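Local coordinates for protein packaging enzyme P4 (PDB 4BLP) that probably hydrolyses NTP as a hexameric RecA-like helicase to drive RNA into the capsid of a double-stranded RNA bacteriophage, at residues S146-V152 with V251-I257; L85-V90 with L202-A206. All blocks are in the same frame, centred on the assembly; numbering follows the deposited sequence.

Contact 1: S146-V152 with V251-I257; sequences SGLHVVV and VLLVAAI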
loop_
_atom_site.group_PDB
_atom_site.type_symbol
_atom_site.label_atom_id
_atom_site.label_comp_id
_atom_site.label_asym_id
_atom_site.label_seq_id
_atom_site.Cartn_x
_atom_site.Cartn_y
_atom_site.Cartn_z
ATOM N N SER D 146 1.660 37.773 -10.402
ATOM C CA SER D 146 2.668 36.987 -9.717
ATOM C C SER D 146 2.109 35.565 -9.539
ATOM O O SER D 146 0.894 35.380 -9.385
ATOM C CB SER D 146 2.991 37.599 -8.359
ATOM O OG SER D 146 3.558 38.886 -8.505
ATOM N N GLY D 147 3.001 34.598 -9.578
ATOM C CA GLY D 147 2.628 33.189 -9.483
ATOM C C GLY D 147 3.613 32.352 -10.267
ATOM O O GLY D 147 4.790 32.692 -10.382
ATOM N N LEU D 148 3.110 31.251 -10.824
ATOM C CA LEU D 148 3.880 30.316 -11.613
ATOM C C LEU D 148 3.294 30.258 -12.989
ATOM O O LEU D 148 2.065 30.179 -13.119
ATOM C CB LEU D 148 3.784 28.936 -10.907
ATOM C CG LEU D 148 4.410 27.732 -11.605
ATOM C CD1 LEU D 148 5.963 27.911 -11.757
ATOM C CD2 LEU D 148 4.106 26.435 -10.813
ATOM N N HIS D 149 4.161 30.289 -14.019
ATOM C CA HIS D 149 3.747 30.117 -15.422
ATOM C C HIS D 149 4.344 28.803 -15.876
ATOM O O HIS D 149 5.559 28.658 -15.835
ATOM C CB HIS D 149 4.246 31.271 -16.323
ATOM C CG HIS D 149 3.715 31.180 -17.721
ATOM N ND1 HIS D 149 2.707 32.020 -18.157
ATOM C CD2 HIS D 149 4.030 30.315 -18.720
ATOM C CE1 HIS D 149 2.468 31.672 -19.417
ATOM N NE2 HIS D 149 3.225 30.645 -19.799
ATOM N N VAL D 150 3.538 27.848 -16.294
ATOM C CA VAL D 150 4.138 26.583 -16.719
ATOM C C VAL D 150 4.106 26.463 -18.236
ATOM O O VAL D 150 3.141 26.892 -18.886
ATOM C CB VAL D 150 3.486 25.346 -16.041
ATOM C CG1 VAL D 150 3.677 25.401 -14.521
ATOM C CG2 VAL D 150 2.014 25.245 -16.397
ATOM N N VAL D 151 5.145 25.852 -18.793
ATOM C CA VAL D 151 5.274 25.597 -20.225
ATOM C C VAL D 151 5.151 24.104 -20.366
ATOM O O VAL D 151 5.997 23.381 -19.866
ATOM C CB VAL D 151 6.616 26.161 -20.779
ATOM C CG1 VAL D 151 6.790 25.816 -22.278
ATOM C CG2 VAL D 151 6.681 27.675 -20.539
ATOM N N VAL D 152 4.082 23.636 -21.061
ATOM C CA VAL D 152 3.724 22.233 -21.106
ATOM C C VAL D 152 3.870 21.645 -22.492
ATOM O O VAL D 152 3.594 22.299 -23.480
ATOM C CB VAL D 152 2.242 22.063 -20.609
ATOM C CG1 VAL D 152 1.880 20.609 -20.415
ATOM C CG2 VAL D 152 2.010 22.808 -19.289
ATOM N N VAL D 251 6.502 37.490 -7.005
ATOM C CA VAL D 251 7.420 37.097 -8.072
ATOM C C VAL D 251 6.708 36.240 -9.095
ATOM O O VAL D 251 5.633 35.689 -8.820
ATOM C CB VAL D 251 8.683 36.356 -7.524
ATOM C CG1 VAL D 251 9.491 37.266 -6.589
ATOM C CG2 VAL D 251 8.324 35.010 -6.842
ATOM N N LEU D 252 7.349 36.086 -10.261
ATOM C CA LEU D 252 6.856 35.182 -11.295
ATOM C C LEU D 252 7.952 34.183 -11.625
ATOM O O LEU D 252 9.084 34.597 -11.941
ATOM C CB LEU D 252 6.422 35.946 -12.567
ATOM C CG LEU D 252 6.043 35.045 -13.753
ATOM C CD1 LEU D 252 4.736 34.290 -13.467
ATOM C CD2 LEU D 252 5.810 35.905 -15.015
ATOM N N LEU D 253 7.645 32.892 -11.527
ATOM C CA LEU D 253 8.552 31.826 -11.939
ATOM C C LEU D 253 7.975 31.191 -13.185
ATOM O O LEU D 253 6.751 31.105 -13.313
ATOM C CB LEU D 253 8.748 30.722 -10.854
ATOM C CG LEU D 253 9.401 31.182 -9.553
ATOM C CD1 LEU D 253 9.642 29.998 -8.608
ATOM C CD2 LEU D 253 10.673 31.957 -9.812
ATOM N N VAL D 254 8.847 30.753 -14.095
ATOM C CA VAL D 254 8.442 30.081 -15.333
ATOM C C VAL D 254 9.033 28.684 -15.264
ATOM O O VAL D 254 10.213 28.562 -14.925
ATOM C CB VAL D 254 8.885 30.835 -16.601
ATOM C CG1 VAL D 254 8.436 30.069 -17.860
ATOM C CG2 VAL D 254 8.314 32.267 -16.596
ATOM N N ALA D 255 8.245 27.635 -15.507
ATOM C CA ALA D 255 8.832 26.290 -15.436
ATOM C C ALA D 255 8.334 25.398 -16.551
ATOM O O ALA D 255 7.141 25.425 -16.835
ATOM C CB ALA D 255 8.487 25.658 -14.098
ATOM N N ALA D 256 9.233 24.580 -17.139
ATOM C CA ALA D 256 8.845 23.563 -18.127
ATOM C C ALA D 256 8.309 22.338 -17.393
ATOM O O ALA D 256 8.878 21.919 -16.372
ATOM C CB ALA D 256 10.045 23.169 -18.998
ATOM N N ILE D 257 7.234 21.739 -17.906
ATOM C CA ILE D 257 6.726 20.525 -17.298
ATOM C C ILE D 257 6.118 19.610 -18.353
ATOM O O ILE D 257 5.501 20.088 -19.307
ATOM C CB ILE D 257 5.708 20.874 -16.157
ATOM C CG1 ILE D 257 5.425 19.671 -15.257
ATOM C CG2 ILE D 257 4.399 21.508 -16.701
ATOM C CD1 ILE D 257 4.692 20.080 -13.928
#

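Contact 2: L85-V90 with L202-A206; sequences LAAALV and LLATA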
loop_
_atom_site.group_PDB
_atom_site.type_symbol
_atom_site.label_atom_id
_atom_site.label_comp_id
_atom_site.label_asym_id
_atom_site.label_seq_id
_atom_site.Cartn_x
_atom_site.Cartn_y
_atom_site.Cartn_z
ATOM N N LEU D 85 19.071 37.851 1.468
ATOM C CA LEU D 85 19.965 37.246 0.482
ATOM C C LEU D 85 19.667 37.756 -0.927
ATOM O O LEU D 85 20.590 37.943 -1.705
ATOM C CB LEU D 85 19.881 35.706 0.561
ATOM C CG LEU D 85 20.481 35.088 1.862
ATOM C CD1 LEU D 85 20.328 33.550 1.837
ATOM C CD2 LEU D 85 21.970 35.334 1.907
ATOM N N ALA D 86 18.387 38.032 -1.255
ATOM C CA ALA D 86 18.122 38.586 -2.594
ATOM C C ALA D 86 18.775 39.972 -2.742
ATOM O O ALA D 86 19.250 40.310 -3.819
ATOM C CB ALA D 86 16.635 38.690 -2.837
ATOM N N ALA D 87 18.764 40.792 -1.666
ATOM C CA ALA D 87 19.385 42.136 -1.730
ATOM C C ALA D 87 20.902 41.984 -1.953
ATOM O O ALA D 87 21.519 42.750 -2.722
ATOM C CB ALA D 87 19.106 42.906 -0.441
ATOM N N ALA D 88 21.504 40.982 -1.270
ATOM C CA ALA D 88 22.927 40.675 -1.443
ATOM C C ALA D 88 23.190 40.230 -2.911
ATOM O O ALA D 88 24.158 40.669 -3.506
ATOM C CB ALA D 88 23.354 39.585 -0.456
ATOM N N LEU D 89 22.287 39.433 -3.512
ATOM C CA LEU D 89 22.453 38.988 -4.899
ATOM C C LEU D 89 22.367 40.181 -5.872
ATOM O O LEU D 89 23.182 40.281 -6.805
ATOM C CB LEU D 89 21.383 37.944 -5.224
ATOM C CG LEU D 89 21.252 37.482 -6.682
ATOM C CD1 LEU D 89 22.601 36.864 -7.201
ATOM C CD2 LEU D 89 20.096 36.461 -6.800
ATOM N N VAL D 90 21.390 41.105 -5.634
ATOM C CA VAL D 90 21.255 42.331 -6.456
ATOM C C VAL D 90 22.581 43.141 -6.398
ATOM O O VAL D 90 23.049 43.682 -7.403
ATOM C CB VAL D 90 20.051 43.199 -5.964
ATOM C CG1 VAL D 90 20.066 44.609 -6.572
ATOM C CG2 VAL D 90 18.730 42.516 -6.265
ATOM N N LEU D 202 15.146 33.527 -5.163
ATOM C CA LEU D 202 16.195 34.559 -5.035
ATOM C C LEU D 202 16.398 35.320 -6.347
ATOM O O LEU D 202 16.422 36.566 -6.350
ATOM C CB LEU D 202 17.514 33.919 -4.565
ATOM C CG LEU D 202 17.548 33.580 -3.068
ATOM C CD1 LEU D 202 18.669 32.501 -2.785
ATOM C CD2 LEU D 202 17.810 34.835 -2.258
ATOM N N LEU D 203 16.528 34.602 -7.451
ATOM C CA LEU D 203 16.710 35.215 -8.764
ATOM C C LEU D 203 15.502 36.070 -9.156
ATOM O O LEU D 203 15.677 37.186 -9.593
ATOM C CB LEU D 203 16.929 34.129 -9.814
ATOM C CG LEU D 203 18.322 33.488 -9.769
ATOM C CD1 LEU D 203 18.298 32.198 -10.520
ATOM C CD2 LEU D 203 19.433 34.467 -10.323
ATOM N N ALA D 204 14.278 35.564 -8.964
ATOM C CA ALA D 204 13.078 36.335 -9.325
ATOM C C ALA D 204 12.949 37.589 -8.447
ATOM O O ALA D 204 12.611 38.678 -8.947
ATOM C CB ALA D 204 11.842 35.445 -9.198
ATOM N N THR D 205 13.263 37.464 -7.143
ATOM C CA THR D 205 13.202 38.610 -6.216
ATOM C C THR D 205 14.239 39.661 -6.646
ATOM O O THR D 205 13.981 40.884 -6.504
ATOM C CB THR D 205 13.400 38.128 -4.761
ATOM O OG1 THR D 205 12.311 37.236 -4.443
ATOM C CG2 THR D 205 13.390 39.277 -3.727
ATOM N N ALA D 206 15.398 39.178 -7.183
ATOM C CA ALA D 206 16.492 40.038 -7.699
ATOM C C ALA D 206 16.223 40.545 -9.115
ATOM O O ALA D 206 17.140 41.068 -9.772
ATOM C CB ALA D 206 17.808 39.278 -7.652
#

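Contact 1: S146-V152 with V251-I257
Gly-147 to Val-152 and Leu-252 to Ile-257 run as neighbouring parallel strands, their axes 4.5 Å apart at the closest and crossing at -26°, joined by six backbone hydrogen bonds. The series begins with Gly-147 N giving to Val-251 O and ends with Ile-257 N giving to Val-151 O at 2.8 Å; only Gly-147, His-149 and Val-151 of the first strand bond this way, because the backbone of Leu-148, Val-150 and Val-152 turns to strand 279-284. The bonds differ in direction: the N-H of His-149 meets Leu-253 O almost head-on, whereas the N of Val-151 lies tilted 26° from the carbonyl plane of Ala-255. On one face Leu-148 CD1 reaches across the strand gap, 4.1 Å from Leu-253 CB and equally far from Ala-255 CB. Val-152 and Ile-257 lie side by side there, CG2 to CG2 at 3.8 Å, and the same Ile-257 methyl meets Val-150 CB at 4.0 Å. On the other face Leu-252, with CG anti to its backbone N (chi1 173°), lays CD1 3.5 Å from Gly-147 O. His-149 CB rests beside that methyl and Val-254 CG2, while its buried ring is held at both nitrogens, ND1 by His-144 and NE2 by Thr-281. Val-151 CG2 crosses to Val-254 CG1 at 4.0 Å, where Leu-163 of helix 159-164 packs on both valines. The two strands lie mid-way across a mixed, largely parallel sheet, and strand 147-152 leads into a Walker A-like sequence and that helix, as in RecA-type P-loop NTPases.

Contact 2: L85-V90 with L202-A206
Helix segment 85-90 packs against the last turn of helix 193-205, the CA atoms of Ala-86 and Leu-202 lying 5.1 Å apart and those of Val-90 and Ala-206 5.4 Å; no hydrogen bond crosses. Each of these close pairs has one alanine in it. The methyl of Ala-86 points at the other helix and presses on Thr-205 CG2, with CB to CG2 at 3.4 Å, tighter than ordinary van der Waals contact. Thr-205 can offer its methyl here because CG2 lies anti to the backbone N, while OG1 turns back to Leu-201 O within its own helix. Leu-202 sends CD2 over the backbone of the facing helix, 3.4 Å from Ala-86 N and 3.6 Å from Leu-85 CB. The contact joins a helix that directly follows strand 73-78 of a small antiparallel sheet to one flanking the central sheet of the P-loop NTPase fold. One turn on, Leu-89 brings CD2 to 3.7 Å from both Leu-202 O and Ala-206 CB, and Trp-98 and Phe-99 of helix 95-101 pack on the same leucine. Ala-206, where the chain leaves helical geometry, also receives Val-90 CG2 at 3.6 Å from its CB, at the exposed edge of the interface.

Contacts 1 and 2 lie with their centres about 18 Å apart and meet through the end of helix 193-205. One side of this helix packs on segment 85-90; from another, Ala-204 presses its methyl on segment 251-257, its CB 3.7 Å from Leu-253 CD2 and also 3.7 Å from Val-251 CB. Thr-205, which also belongs to contact 2, lies with OG1 3.5 Å from Val-251 CG1. The helix therefore carries the packing outward from the central sheet to helix 79-91. Contact 1 is the one nearer the probable nucleotide site, since Val-151 touches residues of the Walker A-like sequence.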